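Local coordinates for short chain dehydrogenase (Salmonella typhi, PDB 3G1T), which probably catalyses an NAD(P)-dependent oxidation or reduction, as members of the Rossmann-fold short chain dehydrogenase family do, at residues M132-L137 against G147-T152. Numbering follows the deposited sequence.
Sequences MLTQAL and GSLVFT
Thr134 of helix 116-142 meets Leu149 and Phe151 of strand 147-152, and of residues 132-137 it alone touches the strand segment. The CB of Thr134 leaves the helix in the direction of the strand; the closest pair of CA atoms, Thr134 CA and Leu149 CA, are 8.5 Å apart. From CB the side chain forks. The methyl branch, set anti to the backbone N, brings Thr134 CG2 to 3.6 Å from Leu149 CD2, a plain methyl-to-methyl contact. Leu149 also directs its CB toward the helix, and CD2 is the branch that does the touching.

The hydroxyl branch stands beside the backbone N (chi1 -59°), anti to the carbonyl carbon, and heads for the phenyl ring. Thr134 OG1 sits 3.6 Å from Phe151 CE1 and 3.8 Å from Phe151 CZ, coming at this far end of the ring obliquely. That approach is van der Waals packing; the polar partners of the hydroxyl are His100 NE2 and the carbonyl oxygen of Thr130, one turn back along the helix. Both are hydrogen-bonded to OG1, so the buried oxygen is satisfied although it rests against carbon. The His100 ring also meets that of Phe151, their planes about 20° apart.

Only 108 Å² is buried between the two segments, both sides summed, yet all three touching residues are buried. Strand 147-152 lies inside the parallel Rossmann sheet, between strands 97-99 and 190-196. Helix 116-142 is the connection of a beta-alpha-beta crossover from strand 97-99 to strand 147-152, and Thr134 packs it onto the second of these strands; on the same face of the sheet, helix 165-185 covers Phe151 through Thr174, Met177, Met178 and Leu181.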
loop_
_atom_site.group_PDB
_atom_site.type_symbol
_atom_site.label_atom_id
_atom_site.label_comp_id
_atom_site.label_asym_id
_atom_site.label_seq_id
_atom_site.Cartn_x
_atom_site.Cartn_y
_atom_site.Cartn_z
ATOM N N MET A 132 11.613 -2.801 6.044
ATOM C CA MET A 132 13.052 -2.774 6.329
ATOM C C MET A 132 13.441 -3.672 7.518
ATOM O O MET A 132 14.443 -4.427 7.451
ATOM C CB MET A 132 13.499 -1.363 6.584
ATOM C CG MET A 132 13.737 -0.538 5.232
ATOM S SD MET A 132 14.532 1.102 5.357
ATOM C CE MET A 132 13.281 1.988 6.293
ATOM N N LEU A 133 12.704 -3.506 8.631
ATOM C CA LEU A 133 12.860 -4.398 9.808
ATOM C C LEU A 133 12.653 -5.879 9.474
ATOM O O LEU A 133 13.507 -6.729 9.808
ATOM C CB LEU A 133 11.891 -3.980 10.933
ATOM C CG LEU A 133 12.071 -4.761 12.254
ATOM C CD1 LEU A 133 13.583 -4.699 12.760
ATOM C CD2 LEU A 133 11.021 -4.119 13.244
ATOM N N THR A 134 11.588 -6.186 8.735
ATOM C CA THR A 134 11.360 -7.565 8.278
ATOM C C THR A 134 12.547 -8.135 7.490
ATOM O O THR A 134 13.020 -9.226 7.793
ATOM C CB THR A 134 10.092 -7.700 7.397
ATOM O OG1 THR A 134 8.935 -7.261 8.140
ATOM C CG2 THR A 134 9.877 -9.253 6.964
ATOM N N GLN A 135 13.024 -7.360 6.532
ATOM C CA GLN A 135 14.101 -7.858 5.663
ATOM C C GLN A 135 15.323 -8.185 6.472
ATOM O O GLN A 135 16.038 -9.192 6.190
ATOM C CB GLN A 135 14.369 -6.851 4.591
ATOM C CG GLN A 135 15.667 -7.086 3.812
ATOM C CD GLN A 135 15.845 -6.035 2.748
ATOM O OE1 GLN A 135 16.257 -4.906 3.025
ATOM N NE2 GLN A 135 15.516 -6.407 1.501
ATOM N N ALA A 136 15.627 -7.334 7.463
ATOM C CA ALA A 136 16.828 -7.550 8.280
ATOM C C ALA A 136 16.780 -8.802 9.170
ATOM O O ALA A 136 17.863 -9.271 9.581
ATOM C CB ALA A 136 17.050 -6.361 9.148
ATOM N N LEU A 137 15.551 -9.233 9.545
ATOM C CA LEU A 137 15.252 -10.397 10.383
ATOM C C LEU A 137 14.940 -11.690 9.634
ATOM O O LEU A 137 14.836 -12.748 10.264
ATOM C CB LEU A 137 14.057 -10.055 11.310
ATOM C CG LEU A 137 14.357 -8.775 12.136
ATOM C CD1 LEU A 137 13.070 -8.445 12.891
ATOM C CD2 LEU A 137 15.445 -9.113 13.144
ATOM N N GLY A 147 9.241 -21.044 11.554
ATOM C CA GLY A 147 9.221 -19.580 11.876
ATOM C C GLY A 147 7.848 -19.009 11.529
ATOM O O GLY A 147 7.136 -19.495 10.631
ATOM N N SER A 148 7.442 -17.962 12.261
ATOM C CA SER A 148 6.064 -17.365 11.995
ATOM C C SER A 148 6.207 -15.814 12.044
ATOM O O SER A 148 6.684 -15.263 13.037
ATOM C CB SER A 148 5.051 -17.825 13.047
ATOM O OG SER A 148 3.763 -17.217 12.814
ATOM N N LEU A 149 5.876 -15.170 10.940
ATOM C CA LEU A 149 6.000 -13.684 10.777
ATOM C C LEU A 149 4.521 -13.198 10.632
ATOM O O LEU A 149 3.712 -13.735 9.830
ATOM C CB LEU A 149 6.783 -13.415 9.480
ATOM C CG LEU A 149 6.819 -11.957 8.946
ATOM C CD1 LEU A 149 7.537 -11.099 9.981
ATOM C CD2 LEU A 149 7.612 -11.948 7.680
ATOM N N VAL A 150 4.154 -12.251 11.487
ATOM C CA VAL A 150 2.780 -11.835 11.559
ATOM C C VAL A 150 2.768 -10.326 11.381
ATOM O O VAL A 150 3.537 -9.619 12.064
ATOM C CB VAL A 150 2.139 -12.213 12.944
ATOM C CG1 VAL A 150 0.686 -11.577 13.011
ATOM C CG2 VAL A 150 2.086 -13.810 13.031
ATOM N N PHE A 151 1.897 -9.845 10.490
ATOM C CA PHE A 151 1.652 -8.389 10.339
ATOM C C PHE A 151 0.306 -8.020 10.923
ATOM O O PHE A 151 -0.586 -8.837 11.033
ATOM C CB PHE A 151 1.693 -7.969 8.860
ATOM C CG PHE A 151 3.048 -8.167 8.197
ATOM C CD1 PHE A 151 4.052 -7.198 8.277
ATOM C CD2 PHE A 151 3.314 -9.392 7.515
ATOM C CE1 PHE A 151 5.342 -7.347 7.629
ATOM C CE2 PHE A 151 4.596 -9.559 6.887
ATOM C CZ PHE A 151 5.583 -8.609 6.929
ATOM N N THR A 152 0.172 -6.729 11.300
ATOM C CA THR A 152 -1.132 -6.198 11.785
ATOM C C THR A 152 -1.874 -5.524 10.640
ATOM O O THR A 152 -1.351 -4.641 9.964
ATOM C CB THR A 152 -0.867 -5.213 12.944
ATOM O OG1 THR A 152 -0.177 -5.890 13.985
ATOM C CG2 THR A 152 -2.270 -4.708 13.457
#